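Local coordinates for protein putative thiol-disulfide isomerase or thioredoxin (Salmonella enterica subsp. enterica serovar Typhimurium, PDB 3L9V) that probably catalyses thiol-disulfide exchange as a DsbA-like oxidoreductase, introducing or rearranging disulfide bonds in substrate proteins, at residues F24-Y30 with F87-V93; A3-S7 with V177-L181. All coordinates share one frame; numbering follows the deposited sequence.

Overall arrangement
How a thioredoxin-like chain is tied both at its termini and near its probable active site is illustrated by these two contacts. The chain starts at the edge strand 5-7, and interaction 2 joins this region to helix 167-182 near the C terminus, closing a loop of about 170 residues. Within that span, strand 18-22 leads to the loop and helix start at 24-30. There interaction 1 closes a smaller loop by packing 24-30 against the end of helix 80-93, 57 residues on. The smaller loop lies wholly within the larger. The contacts do not touch: their centres are about 25 Å apart, one joining terminal elements, the other the CxxC region to an inserted helix.

Interaction 1 of 2, residues F24-Y30 with F87-V93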
loop_
_atom_site.group_PDB
_atom_site.type_symbol
_atom_site.label_atom_id
_atom_site.label_comp_id
_atom_site.label_asym_id
_atom_site.label_seq_id
_atom_site.Cartn_x
_atom_site.Cartn_y
_atom_site.Cartn_z
ATOM N N PHE A 24 6.909 2.773 1.901
ATOM C CA PHE A 24 8.154 2.138 1.447
ATOM C C PHE A 24 9.267 2.079 2.520
ATOM O O PHE A 24 10.289 1.407 2.343
ATOM C CB PHE A 24 8.633 2.777 0.139
ATOM C CG PHE A 24 7.766 2.427 -1.031
ATOM C CD1 PHE A 24 7.678 1.123 -1.466
ATOM C CD2 PHE A 24 7.010 3.393 -1.665
ATOM C CE1 PHE A 24 6.854 0.783 -2.513
ATOM C CE2 PHE A 24 6.202 3.063 -2.721
ATOM C CZ PHE A 24 6.117 1.754 -3.144
ATOM N N TYR A 25 9.039 2.761 3.638
ATOM C CA TYR A 25 9.968 2.774 4.756
ATOM C C TYR A 25 9.614 1.749 5.853
ATOM O O TYR A 25 10.376 1.564 6.794
ATOM C CB TYR A 25 9.980 4.147 5.416
ATOM C CG TYR A 25 10.691 5.232 4.645
ATOM C CD1 TYR A 25 12.082 5.304 4.630
ATOM C CD2 TYR A 25 9.969 6.215 3.969
ATOM C CE1 TYR A 25 12.733 6.311 3.940
ATOM C CE2 TYR A 25 10.604 7.228 3.291
ATOM C CZ TYR A 25 11.987 7.261 3.264
ATOM O OH TYR A 25 12.616 8.269 2.591
ATOM N N CYS A 26 8.472 1.086 5.698
ATOM C CA CYS A 26 7.904 0.208 6.719
ATOM C C CYS A 26 8.334 -1.238 6.524
ATOM O O CYS A 26 7.922 -1.882 5.574
ATOM C CB CYS A 26 6.373 0.304 6.665
ATOM S SG CYS A 26 5.488 -0.955 7.623
ATOM N N PRO A 27 9.192 -1.757 7.418
ATOM C CA PRO A 27 9.688 -3.133 7.252
ATOM C C PRO A 27 8.581 -4.206 7.137
ATOM O O PRO A 27 8.616 -5.048 6.240
ATOM C CB PRO A 27 10.534 -3.358 8.524
ATOM C CG PRO A 27 11.023 -1.981 8.891
ATOM C CD PRO A 27 9.845 -1.060 8.547
ATOM N N PRO A 28 7.578 -4.170 8.033
ATOM C CA PRO A 28 6.516 -5.167 7.903
ATOM C C PRO A 28 5.749 -5.024 6.574
ATOM O O PRO A 28 5.273 -6.027 6.065
ATOM C CB PRO A 28 5.598 -4.870 9.095
ATOM C CG PRO A 28 6.421 -4.108 10.040
ATOM C CD PRO A 28 7.412 -3.330 9.227
ATOM N N CYS A 29 5.635 -3.801 6.049
ATOM C CA CYS A 29 5.020 -3.589 4.727
ATOM C C CYS A 29 5.853 -4.257 3.647
ATOM O O CYS A 29 5.321 -4.936 2.780
ATOM C CB CYS A 29 4.865 -2.100 4.410
ATOM S SG CYS A 29 3.875 -1.144 5.580
ATOM N N TYR A 30 7.172 -4.078 3.719
ATOM C CA TYR A 30 8.080 -4.771 2.813
ATOM C C TYR A 30 7.819 -6.257 2.888
ATOM O O TYR A 30 7.679 -6.940 1.874
ATOM C CB TYR A 30 9.539 -4.505 3.227
ATOM C CG TYR A 30 10.554 -5.333 2.453
ATOM C CD1 TYR A 30 10.623 -5.259 1.063
ATOM C CD2 TYR A 30 11.450 -6.172 3.115
ATOM C CE1 TYR A 30 11.560 -5.988 0.351
ATOM C CE2 TYR A 30 12.396 -6.912 2.405
ATOM C CZ TYR A 30 12.442 -6.812 1.029
ATOM O OH TYR A 30 13.354 -7.541 0.323
ATOM N N PHE A 87 10.353 0.231 -5.746
ATOM C CA PHE A 87 10.661 1.069 -4.592
ATOM C C PHE A 87 11.061 0.277 -3.331
ATOM O O PHE A 87 11.833 0.772 -2.503
ATOM C CB PHE A 87 9.528 2.044 -4.298
ATOM C CG PHE A 87 9.536 3.272 -5.187
ATOM C CD1 PHE A 87 10.638 4.100 -5.241
ATOM C CD2 PHE A 87 8.433 3.604 -5.940
ATOM C CE1 PHE A 87 10.636 5.238 -6.044
ATOM C CE2 PHE A 87 8.432 4.726 -6.755
ATOM C CZ PHE A 87 9.530 5.536 -6.814
ATOM N N PHE A 88 10.534 -0.936 -3.178
ATOM C CA PHE A 88 10.960 -1.766 -2.061
ATOM C C PHE A 88 12.380 -2.287 -2.287
ATOM O O PHE A 88 13.175 -2.336 -1.374
ATOM C CB PHE A 88 9.980 -2.910 -1.822
ATOM C CG PHE A 88 8.826 -2.528 -0.913
ATOM C CD1 PHE A 88 9.065 -1.883 0.272
ATOM C CD2 PHE A 88 7.513 -2.848 -1.254
ATOM C CE1 PHE A 88 8.003 -1.537 1.119
ATOM C CE2 PHE A 88 6.458 -2.505 -0.424
ATOM C CZ PHE A 88 6.702 -1.850 0.755
ATOM N N THR A 89 12.685 -2.673 -3.520
ATOM C CA THR A 89 14.052 -3.041 -3.873
ATOM C C THR A 89 14.988 -1.871 -3.635
ATOM O O THR A 89 15.990 -2.004 -2.930
ATOM C CB THR A 89 14.130 -3.479 -5.329
ATOM O OG1 THR A 89 13.240 -4.576 -5.504
ATOM C CG2 THR A 89 15.555 -3.911 -5.696
ATOM N N ALA A 90 14.630 -0.705 -4.170
ATOM C CA ALA A 90 15.497 0.464 -4.056
ATOM C C ALA A 90 15.759 0.855 -2.614
ATOM O O ALA A 90 16.873 1.249 -2.263
ATOM C CB ALA A 90 14.934 1.648 -4.828
ATOM N N GLY A 91 14.736 0.759 -1.769
ATOM C CA GLY A 91 14.918 1.177 -0.395
ATOM C C GLY A 91 15.444 0.050 0.484
ATOM O O GLY A 91 16.632 0.009 0.819
HETATM N N MSE A 92 14.547 -0.862 0.854
HETATM C CA MSE A 92 14.851 -1.980 1.751
HETATM C C MSE A 92 16.048 -2.828 1.310
HETATM O O MSE A 92 16.882 -3.206 2.122
HETATM C CB MSE A 92 13.631 -2.898 1.830
HETATM C CG MSE A 92 12.436 -2.255 2.490
HETATM SE SE MSE A 92 12.755 -2.078 4.394
HETATM C CE MSE A 92 11.163 -0.961 4.789
ATOM N N VAL A 93 16.102 -3.170 0.030
ATOM C CA VAL A 93 17.142 -4.074 -0.451
ATOM C C VAL A 93 18.456 -3.341 -0.748
ATOM O O VAL A 93 19.479 -3.606 -0.113
ATOM C CB VAL A 93 16.676 -4.894 -1.671
ATOM C CG1 VAL A 93 17.814 -5.746 -2.206
ATOM C CG2 VAL A 93 15.490 -5.779 -1.289
HETATM O O HOH W 1 11.881 0.513 0.215
#
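Two torsions bring Tyr30 and selenomethionine Met92 together: Tyr30 holds CG anti to the backbone N (chi1 172°), and the Met92 chain bends at chi2 (-72°). The phenol ring consequently lies along Met92, whose CB sits over the centre of one ring face, 3.8 Å from its centroid. The selenium approaches the same ring obliquely, a Met-aromatic contact, while the bend carries Met92 CE onto the backbone, 3.3 Å from Tyr25 C and also close to Cys26 and Pro27.

Aromatic packing fills the other half of the contact. The edge of Phe24 points into a face of Phe88 in a T-shaped pair, planes at 68°, with Phe24 CD1 3.7 Å from Phe88 CE1. Over the opposite face of Phe88 comes Tyr30 CA, a CH-pi contact 3.9 Å from the ring centroid. Phe24 in turn receives Phe87 CB over its own face, 3.4 Å from the centroid. Phe88 is therefore wedged between Phe24 and the first turn of the helix starting at Pro27.

A single water supplies the polar link. Its oxygen donates to Phe24 O at 2.8 Å and to Phe87 O at 2.7 Å. The same water oxygen accepts from Met92 N at 3.1 Å, joining the loop to the helix where its last turns widen into a pi-type turn. Leu67 of helix 64-77 touches both Phe24 and Phe87.

With Cys26 at the N-cap and Cys29 in the first turn, the arrangement is consistent with the CxxC active site of a DsbA-like thioredoxin fold, packed here against a helix of the inserted helical region.

Interaction 2 of 2, residues A3-S7 with V177-L181; sequences AEWES and VVRKL
Glu6 OE1 is gripped twice, by a salt bridge to Arg144 NH2 and a hydrogen bond to His156 ND1, and so ties strand 5-7 to its neighbour in the sheet right beside Trp5, the strand residue that meets the helix. Leu181 meets the indole with both methyls. Its CD2 stands over one face of the five-membered ring, 3.9 Å from the centroid and only 11° off the normal. CD2 makes the CH-pi contact, and Leu181 CD1 packs against Trp5 CG at 3.9 Å. One leucine fork thus spans the ring from the CB attachment to the nitrogen side.

Trp5 CG is set between the backbone N and the carbonyl carbon (chi1 56°), which turns the indole toward the helix. Beside it, Val177 divides its two methyls between partners. Val177 CG1 approaches Trp5 CD1 obliquely at 4.1 Å. Val177 CG2 lies by Ala3 CB at a modelled 3.3 Å, a closeness that is doubtful; Ala3, the first modelled residue, probably derives from the expression tag.

In the thioredoxin-like architecture, the C-terminal helix 167-182 packs on the central sheet, and here it also meets the short edge strand 5-7. Strand and helix run in roughly the same direction, their short axes 31° apart and 11.4 Å from each other at closest approach, a gap bridged by side chains. CE of Lys180, next to the ammonium group, lies obliquely to the indole, a loose 4.5 Å from Trp5 NE1. Tyr155 of the adjoining strand meets Trp5 edge-to-face, and Leu181 also touches Tyr155, Ile157 and Val151. The backbone O of Leu181 accepts a hydrogen bond from Arg152 NH2.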
loop_
_atom_site.group_PDB
_atom_site.type_symbol
_atom_site.label_atom_id
_atom_site.label_comp_id
_atom_site.label_asym_id
_atom_site.label_seq_id
_atom_site.Cartn_x
_atom_site.Cartn_y
_atom_site.Cartn_z
ATOM N N ALA A 3 -6.675 -14.397 15.598
ATOM C CA ALA A 3 -7.619 -13.942 14.594
ATOM C C ALA A 3 -8.339 -12.653 14.975
ATOM O O ALA A 3 -9.536 -12.701 15.273
ATOM C CB ALA A 3 -8.630 -15.036 14.315
ATOM N N GLU A 4 -7.653 -11.504 14.932
ATOM C CA GLU A 4 -8.250 -10.276 15.493
ATOM C C GLU A 4 -8.276 -9.002 14.626
ATOM O O GLU A 4 -7.444 -8.787 13.752
ATOM C CB GLU A 4 -7.664 -9.997 16.873
ATOM C CG GLU A 4 -8.072 -8.734 17.590
ATOM C CD GLU A 4 -8.401 -9.042 19.051
ATOM O OE1 GLU A 4 -8.848 -10.180 19.321
ATOM O OE2 GLU A 4 -8.206 -8.168 19.926
ATOM N N TRP A 5 -9.262 -8.162 14.923
ATOM C CA TRP A 5 -9.695 -7.067 14.066
ATOM C C TRP A 5 -10.631 -6.205 14.912
ATOM O O TRP A 5 -11.171 -6.668 15.923
ATOM C CB TRP A 5 -10.435 -7.606 12.819
ATOM C CG TRP A 5 -11.643 -8.517 13.143
ATOM C CD1 TRP A 5 -11.656 -9.889 13.232
ATOM C CD2 TRP A 5 -12.979 -8.090 13.441
ATOM N NE1 TRP A 5 -12.918 -10.332 13.564
ATOM C CE2 TRP A 5 -13.746 -9.245 13.692
ATOM C CE3 TRP A 5 -13.597 -6.837 13.527
ATOM C CZ2 TRP A 5 -15.096 -9.187 14.026
ATOM C CZ3 TRP A 5 -14.949 -6.780 13.843
ATOM C CH2 TRP A 5 -15.682 -7.952 14.091
ATOM N N GLU A 6 -10.813 -4.954 14.509
ATOM C CA GLU A 6 -11.687 -4.037 15.222
ATOM C C GLU A 6 -12.491 -3.279 14.180
ATOM O O GLU A 6 -11.978 -2.976 13.100
ATOM C CB GLU A 6 -10.866 -3.053 16.071
ATOM C CG GLU A 6 -9.792 -2.318 15.263
ATOM C CD GLU A 6 -8.910 -1.401 16.106
ATOM O OE1 GLU A 6 -8.250 -0.518 15.518
ATOM O OE2 GLU A 6 -8.874 -1.558 17.348
ATOM N N SER A 7 -13.761 -3.019 14.486
ATOM C CA SER A 7 -14.602 -2.190 13.639
ATOM C C SER A 7 -14.057 -0.786 13.689
ATOM O O SER A 7 -13.739 -0.298 14.762
ATOM C CB SER A 7 -16.027 -2.141 14.188
ATOM O OG SER A 7 -16.652 -3.404 14.120
ATOM N N VAL A 177 -8.325 -14.655 8.311
ATOM C CA VAL A 177 -9.138 -13.629 8.929
ATOM C C VAL A 177 -9.686 -12.628 7.905
ATOM O O VAL A 177 -10.851 -12.251 7.962
ATOM C CB VAL A 177 -8.390 -12.922 10.082
ATOM C CG1 VAL A 177 -9.118 -11.657 10.505
ATOM C CG2 VAL A 177 -8.255 -13.881 11.254
ATOM N N VAL A 178 -8.858 -12.210 6.959
ATOM C CA VAL A 178 -9.355 -11.329 5.906
ATOM C C VAL A 178 -10.430 -11.989 5.070
ATOM O O VAL A 178 -11.452 -11.375 4.761
ATOM C CB VAL A 178 -8.233 -10.831 5.008
ATOM C CG1 VAL A 178 -8.825 -10.112 3.771
ATOM C CG2 VAL A 178 -7.356 -9.909 5.812
ATOM N N ARG A 179 -10.183 -13.243 4.698
ATOM C CA ARG A 179 -11.168 -14.061 4.007
ATOM C C ARG A 179 -12.512 -14.080 4.772
ATOM O O ARG A 179 -13.563 -13.754 4.217
ATOM C CB ARG A 179 -10.629 -15.485 3.829
ATOM C CG ARG A 179 -11.550 -16.446 3.016
ATOM C CD ARG A 179 -11.234 -17.927 3.332
ATOM N NE ARG A 179 -11.649 -18.239 4.692
ATOM C CZ ARG A 179 -10.993 -19.027 5.542
ATOM N NH1 ARG A 179 -9.857 -19.617 5.189
ATOM N NH2 ARG A 179 -11.489 -19.224 6.758
ATOM N N LYS A 180 -12.471 -14.454 6.046
ATOM C CA LYS A 180 -13.676 -14.457 6.881
ATOM C C LYS A 180 -14.463 -13.145 6.810
ATOM O O LYS A 180 -15.674 -13.130 6.647
ATOM C CB LYS A 180 -13.306 -14.763 8.329
ATOM C CG LYS A 180 -14.454 -14.521 9.315
ATOM C CD LYS A 180 -14.094 -15.019 10.715
ATOM C CE LYS A 180 -12.969 -14.181 11.331
ATOM N NZ LYS A 180 -12.481 -14.778 12.613
ATOM N N LEU A 181 -13.746 -12.034 6.927
ATOM C CA LEU A 181 -14.351 -10.717 6.955
ATOM C C LEU A 181 -14.883 -10.276 5.597
ATOM O O LEU A 181 -15.718 -9.372 5.509
ATOM C CB LEU A 181 -13.345 -9.696 7.474
ATOM C CG LEU A 181 -12.978 -9.829 8.952
ATOM C CD1 LEU A 181 -11.887 -8.820 9.305
ATOM C CD2 LEU A 181 -14.202 -9.643 9.858
#